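Local coordinates for fiber protein (Human adenovirus 16, PDB 3CNC), which forms the trimeric knob of the adenovirus fiber, which probably attaches the virus to host cells through the receptor CD46, at residues N39-I42 against S48-C51; L55-N60 against Y185-S190. All coordinates share one frame; numbering follows the deposited sequence.

Followed from the N terminus, the chain leaves strand 29-31 and enters a long loop, where interaction 1 brings 48-51 back against 39-42 and closes a short loop of five intervening residues. Strand 51-60 starts at the last residue of this contact, and its later part, 55-60, supplies one side of interaction 2. The partner, 185-190, arrives 124 residues further on, after most of the second sheet has been laid down. The two contacts therefore follow in series, neither nesting nor crossing, with centres about 17 Å apart. The first ties a loop to the start of a strand; the second joins that strand's sheet to the sheet containing strand 185-194.

Interaction 1 (N39-I42 against S48-C51); sequences NCVI and SPDC
Cys51 O accepts two successive backbone donors, Cys40 N at 3.0 Å and Asn39 N at 3.1 Å, the first nearly along the C=O axis and the second tilted 27° from the carbonyl plane. In return, Cys40 O receives Asp50 N at 2.9 Å and, more weakly, Cys51 N. The Asp50 carboxylate adds a side-chain bond to this backbone network. With its CG set between backbone N and carbonyl carbon (chi1 66°), it turns back to the neighbouring segment, and OD1 takes Ile42 N on its syn lone pair at 2.7 Å; OD2 adds a weak bond to Lys43 N. OD1 also lies close to Cys40 O, a proximity of two acceptors that the donated amide N-H groups probably offset. Beside it the packing is snug: Ile42 CD1 meets Cys51 SG at 3.4 Å, and Ile42 and Cys40 both continue onto Val90 of strand 85-94. Val41 CG2, 3.4 Å from Ser48 O, makes the last close touch before the solvent side. There Pro49 is only partly buried, and exposed Ser48 has its CB directed away from 39-42, its OG weakly hydrogen-bonded to Glu46. Two residues, Asp50 and Cys51, thus face the single Cys40, the signature of a classic beta bulge, here at the entrance to strand 51-60.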
ATOM      1  N   ASN A  39       2.971  17.256 -18.557  1.00 52.61           N
ATOM      2  CA  ASN A  39       3.763  16.267 -19.286  1.00 52.61           C
ATOM      3  C   ASN A  39       2.899  15.129 -19.814  1.00 52.61           C
ATOM      4  O   ASN A  39       3.406  14.184 -20.418  1.00 52.61           O
ATOM      5  CB  ASN A  39       4.814  15.678 -18.330  1.00 42.35           C
ATOM      6  CG  ASN A  39       4.170  14.979 -17.106  1.00 42.35           C
ATOM      7  OD1 ASN A  39       2.950  14.950 -16.974  1.00 42.35           O
ATOM      8  ND2 ASN A  39       4.999  14.424 -16.216  1.00 42.35           N
ATOM      9  N   CYS A  40       1.592  15.228 -19.612  1.00 54.22           N
ATOM     10  CA  CYS A  40       0.710  14.142 -19.991  1.00 54.22           C
ATOM     11  C   CYS A  40      -0.554  14.566 -20.755  1.00 54.22           C
ATOM     12  O   CYS A  40      -1.147  15.604 -20.463  1.00 54.22           O
ATOM     13  CB  CYS A  40       0.349  13.401 -18.698  1.00 58.39           C
ATOM     14  SG  CYS A  40      -0.574  11.880 -18.838  1.00 58.39           S
ATOM     15  N   VAL A  41      -0.964  13.745 -21.721  1.00 58.98           N
ATOM     16  CA  VAL A  41      -2.158  14.019 -22.520  1.00 58.98           C
ATOM     17  C   VAL A  41      -3.314  13.085 -22.173  1.00 58.98           C
ATOM     18  O   VAL A  41      -3.230  11.870 -22.358  1.00 58.98           O
ATOM     19  CB  VAL A  41      -1.874  13.887 -24.033  1.00 59.18           C
ATOM     20  CG1 VAL A  41      -3.131  14.203 -24.820  1.00 59.18           C
ATOM     21  CG2 VAL A  41      -0.747  14.824 -24.439  1.00 59.18           C
ATOM     22  N   ILE A  42      -4.402  13.666 -21.687  1.00 60.89           N
ATOM     23  CA  ILE A  42      -5.576  12.902 -21.304  1.00 60.89           C
ATOM     24  C   ILE A  42      -6.710  13.019 -22.320  1.00 60.89           C
ATOM     25  O   ILE A  42      -7.555  12.118 -22.417  1.00 60.89           O
ATOM     26  CB  ILE A  42      -6.081  13.348 -19.895  1.00 65.32           C
ATOM     27  CG1 ILE A  42      -5.640  12.333 -18.849  1.00 65.32           C
ATOM     28  CG2 ILE A  42      -7.589  13.466 -19.864  1.00 65.32           C
ATOM     29  CD1 ILE A  42      -4.158  12.090 -18.828  1.00 65.32           C
ATOM     30  N   SER A  48      -0.579  17.564 -27.348  1.00 70.68           N
ATOM     31  CA  SER A  48       0.083  18.463 -26.407  1.00 70.68           C
ATOM     32  C   SER A  48      -0.422  18.247 -24.979  1.00 70.68           C
ATOM     33  O   SER A  48      -1.620  18.081 -24.744  1.00 70.68           O
ATOM     34  CB  SER A  48      -0.139  19.920 -26.808  1.00 82.47           C
ATOM     35  OG  SER A  48      -1.506  20.262 -26.676  1.00 82.47           O
ATOM     36  N   PRO A  49       0.502  18.249 -24.009  1.00 61.45           N
ATOM     37  CA  PRO A  49       0.215  18.058 -22.584  1.00 61.45           C
ATOM     38  C   PRO A  49      -0.948  18.890 -22.089  1.00 61.45           C
ATOM     39  O   PRO A  49      -0.972  20.105 -22.287  1.00 61.45           O
ATOM     40  CB  PRO A  49       1.521  18.461 -21.912  1.00 52.31           C
ATOM     41  CG  PRO A  49       2.537  17.973 -22.881  1.00 52.31           C
ATOM     42  CD  PRO A  49       1.951  18.395 -24.235  1.00 52.31           C
ATOM     43  N   ASP A  50      -1.905  18.239 -21.438  1.00 53.72           N
ATOM     44  CA  ASP A  50      -3.055  18.949 -20.894  1.00 53.72           C
ATOM     45  C   ASP A  50      -3.237  18.654 -19.399  1.00 53.72           C
ATOM     46  O   ASP A  50      -4.265  18.978 -18.807  1.00 53.72           O
ATOM     47  CB  ASP A  50      -4.320  18.598 -21.686  1.00 79.66           C
ATOM     48  CG  ASP A  50      -4.731  17.156 -21.527  1.00 79.66           C
ATOM     49  OD1 ASP A  50      -3.853  16.308 -21.254  1.00 79.66           O
ATOM     50  OD2 ASP A  50      -5.935  16.870 -21.692  1.00 79.66           O
ATOM     51  N   CYS A  51      -2.229  18.029 -18.795  1.00 58.12           N
ATOM     52  CA  CYS A  51      -2.249  17.727 -17.361  1.00 58.12           C
ATOM     53  C   CYS A  51      -0.880  17.256 -16.857  1.00 58.12           C
ATOM     54  O   CYS A  51      -0.002  16.883 -17.642  1.00 58.12           O
ATOM     55  CB  CYS A  51      -3.322  16.688 -17.025  1.00 75.62           C
ATOM     56  SG  CYS A  51      -3.023  15.058 -17.688  1.00 75.62           S
TER

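Interaction 2 (L55-N60 against Y185-S190); sequences LVLVKN and YAMNFS
The backbone N of Leu55 is hydrogen-bonded to Thr32 OG1, tying this residue to Thr32, just after the adjacent strand 29-31, while its side chain reaches the opposite sheet. There the contact with 185-190 is wholly apolar. Leu55 and Met187 meet tip to tip, CD2 lying 3.5 Å from CE, and Leu57 comes to the same methyl group from its own tip, with CD2 4.1 Å from CE. One methionine end thus serves two alternate residues of strand 51-60. Its side chain is extended through its first two torsions (chi1 -174°), then bent at chi3 (95°). The segment axes approach to 12.3 Å with their directions 134° apart, so side chains alone bridge the gap, as expected between the two facing antiparallel sheets of the adenovirus knob's beta-sandwich. Phe189, two residues after Met187, presents the edge of its ring to Met187 CE, which lies in the ring plane. Leu55 CD1 approaches the ring obliquely, 4.1 Å from Phe189 CZ. Leu92 and Ile68 also pack against Leu55, and Phe213 meets the Phe189 ring. Val56 and Val58, which alternate with the leucines, pack instead on Ile216 and Asn60 of a neighbouring subunit.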
ATOM      1  N   LEU A  55       4.498  10.188 -11.355  1.00 48.59           N
ATOM      2  CA  LEU A  55       4.591   8.751 -11.229  1.00 48.59           C
ATOM      3  C   LEU A  55       5.960   8.400 -10.686  1.00 48.59           C
ATOM      4  O   LEU A  55       6.976   8.839 -11.216  1.00 48.59           O
ATOM      5  CB  LEU A  55       4.387   8.080 -12.592  1.00 39.11           C
ATOM      6  CG  LEU A  55       4.543   6.550 -12.622  1.00 39.11           C
ATOM      7  CD1 LEU A  55       3.353   5.917 -11.933  1.00 39.11           C
ATOM      8  CD2 LEU A  55       4.650   6.049 -14.077  1.00 39.11           C
ATOM      9  N   VAL A  56       5.982   7.620  -9.614  1.00 41.75           N
ATOM     10  CA  VAL A  56       7.242   7.197  -9.030  1.00 41.75           C
ATOM     11  C   VAL A  56       7.300   5.671  -8.975  1.00 41.75           C
ATOM     12  O   VAL A  56       6.419   5.025  -8.396  1.00 41.75           O
ATOM     13  CB  VAL A  56       7.411   7.725  -7.610  1.00 43.56           C
ATOM     14  CG1 VAL A  56       8.882   7.642  -7.202  1.00 43.56           C
ATOM     15  CG2 VAL A  56       6.876   9.150  -7.523  1.00 43.56           C
ATOM     16  N   LEU A  57       8.325   5.101  -9.600  1.00 45.60           N
ATOM     17  CA  LEU A  57       8.514   3.653  -9.591  1.00 45.60           C
ATOM     18  C   LEU A  57       9.811   3.385  -8.827  1.00 45.60           C
ATOM     19  O   LEU A  57      10.866   3.909  -9.189  1.00 45.60           O
ATOM     20  CB  LEU A  57       8.619   3.117 -11.027  1.00 29.99           C
ATOM     21  CG  LEU A  57       7.387   3.394 -11.906  1.00 29.99           C
ATOM     22  CD1 LEU A  57       7.613   2.814 -13.304  1.00 29.99           C
ATOM     23  CD2 LEU A  57       6.156   2.798 -11.272  1.00 29.99           C
ATOM     24  N   VAL A  58       9.736   2.587  -7.768  1.00 44.18           N
ATOM     25  CA  VAL A  58      10.930   2.286  -6.980  1.00 44.18           C
ATOM     26  C   VAL A  58      11.258   0.789  -6.848  1.00 44.18           C
ATOM     27  O   VAL A  58      10.421  -0.000  -6.407  1.00 44.18           O
ATOM     28  CB  VAL A  58      10.812   2.857  -5.555  1.00 49.93           C
ATOM     29  CG1 VAL A  58      12.123   2.657  -4.814  1.00 49.93           C
ATOM     30  CG2 VAL A  58      10.426   4.326  -5.616  1.00 49.93           C
ATOM     31  N   LYS A  59      12.474   0.408  -7.232  1.00 47.75           N
ATOM     32  CA  LYS A  59      12.912  -0.982  -7.121  1.00 47.75           C
ATOM     33  C   LYS A  59      13.010  -1.370  -5.654  1.00 47.75           C
ATOM     34  O   LYS A  59      13.788  -0.797  -4.895  1.00 47.75           O
ATOM     35  CB  LYS A  59      14.284  -1.183  -7.755  1.00 48.79           C
ATOM     36  CG  LYS A  59      14.309  -1.182  -9.256  1.00 48.79           C
ATOM     37  CD  LYS A  59      15.713  -1.476  -9.754  1.00 48.79           C
ATOM     38  CE  LYS A  59      15.737  -1.614 -11.262  1.00 48.79           C
ATOM     39  NZ  LYS A  59      17.100  -1.954 -11.750  1.00 48.79           N
ATOM     40  N   ASN A  60      12.222  -2.354  -5.257  1.00 56.73           N
ATOM     41  CA  ASN A  60      12.236  -2.813  -3.884  1.00 56.73           C
ATOM     42  C   ASN A  60      12.317  -4.337  -3.922  1.00 56.73           C
ATOM     43  O   ASN A  60      11.307  -5.029  -3.828  1.00 56.73           O
ATOM     44  CB  ASN A  60      10.963  -2.335  -3.183  1.00 54.12           C
ATOM     45  CG  ASN A  60      11.006  -2.546  -1.685  1.00 54.12           C
ATOM     46  OD1 ASN A  60      12.083  -2.614  -1.083  1.00 54.12           O
ATOM     47  ND2 ASN A  60       9.828  -2.636  -1.067  1.00 54.12           N
ATOM     48  N   TYR A 185       6.627  -3.410 -23.144  1.00 51.51           N
ATOM     49  CA  TYR A 185       5.876  -3.386 -21.890  1.00 51.51           C
ATOM     50  C   TYR A 185       4.750  -2.388 -21.912  1.00 51.51           C
ATOM     51  O   TYR A 185       4.786  -1.420 -22.669  1.00 51.51           O
ATOM     52  CB  TYR A 185       6.793  -3.045 -20.721  1.00 48.97           C
ATOM     53  CG  TYR A 185       8.028  -3.895 -20.680  1.00 48.97           C
ATOM     54  CD1 TYR A 185       9.188  -3.497 -21.341  1.00 48.97           C
ATOM     55  CD2 TYR A 185       8.017  -5.132 -20.038  1.00 48.97           C
ATOM     56  CE1 TYR A 185      10.309  -4.316 -21.367  1.00 48.97           C
ATOM     57  CE2 TYR A 185       9.134  -5.963 -20.060  1.00 48.97           C
ATOM     58  CZ  TYR A 185      10.274  -5.550 -20.726  1.00 48.97           C
ATOM     59  OH  TYR A 185      11.375  -6.370 -20.754  1.00 48.97           O
ATOM     60  N   ALA A 186       3.756  -2.620 -21.064  1.00 47.57           N
ATOM     61  CA  ALA A 186       2.620  -1.721 -20.976  1.00 47.57           C
ATOM     62  C   ALA A 186       2.186  -1.548 -19.536  1.00 47.57           C
ATOM     63  O   ALA A 186       2.252  -2.485 -18.737  1.00 47.57           O
ATOM     64  CB  ALA A 186       1.438  -2.250 -21.814  1.00 28.22           C
ATOM     65  N   MET A 187       1.722  -0.343 -19.222  1.00 50.14           N
ATOM     66  CA  MET A 187       1.234  -0.016 -17.888  1.00 50.14           C
ATOM     67  C   MET A 187       0.128   1.024 -18.047  1.00 50.14           C
ATOM     68  O   MET A 187       0.400   2.173 -18.363  1.00 50.14           O
ATOM     69  CB  MET A 187       2.378   0.539 -17.038  1.00 57.73           C
ATOM     70  CG  MET A 187       2.016   0.779 -15.581  1.00 57.73           C
ATOM     71  SD  MET A 187       3.494   1.018 -14.562  1.00 57.73           S
ATOM     72  CE  MET A 187       3.626   2.727 -14.551  1.00 57.73           C
ATOM     73  N   ASN A 188      -1.120   0.622 -17.840  1.00 58.99           N
ATOM     74  CA  ASN A 188      -2.235   1.552 -17.991  1.00 58.99           C
ATOM     75  C   ASN A 188      -2.972   1.835 -16.700  1.00 58.99           C
ATOM     76  O   ASN A 188      -3.184   0.940 -15.878  1.00 58.99           O
ATOM     77  CB  ASN A 188      -3.241   1.034 -19.024  1.00 52.81           C
ATOM     78  CG  ASN A 188      -2.617   0.842 -20.382  1.00 52.81           C
ATOM     79  OD1 ASN A 188      -1.557   1.394 -20.666  1.00 52.81           O
ATOM     80  ND2 ASN A 188      -3.273   0.069 -21.236  1.00 52.81           N
ATOM     81  N   PHE A 189      -3.357   3.092 -16.528  1.00 52.46           N
ATOM     82  CA  PHE A 189      -4.097   3.494 -15.350  1.00 52.46           C
ATOM     83  C   PHE A 189      -5.378   4.165 -15.806  1.00 52.46           C
ATOM     84  O   PHE A 189      -5.394   4.860 -16.826  1.00 52.46           O
ATOM     85  CB  PHE A 189      -3.312   4.507 -14.518  1.00 42.81           C
ATOM     86  CG  PHE A 189      -1.959   4.043 -14.101  1.00 42.81           C
ATOM     87  CD1 PHE A 189      -0.881   4.148 -14.965  1.00 42.81           C
ATOM     88  CD2 PHE A 189      -1.757   3.518 -12.827  1.00 42.81           C
ATOM     89  CE1 PHE A 189       0.391   3.742 -14.572  1.00 42.81           C
ATOM     90  CE2 PHE A 189      -0.487   3.105 -12.413  1.00 42.81           C
ATOM     91  CZ  PHE A 189       0.589   3.215 -13.282  1.00 42.81           C
ATOM     92  N   SER A 190      -6.449   3.934 -15.063  1.00 50.03           N
ATOM     93  CA  SER A 190      -7.721   4.569 -15.349  1.00 50.03           C
ATOM     94  C   SER A 190      -8.405   4.849 -14.010  1.00 50.03           C
ATOM     95  O   SER A 190      -8.388   4.009 -13.109  1.00 50.03           O
ATOM     96  CB  SER A 190      -8.620   3.691 -16.245  1.00 63.61           C
ATOM     97  OG  SER A 190      -9.108   2.544 -15.579  1.00 63.61           O
TER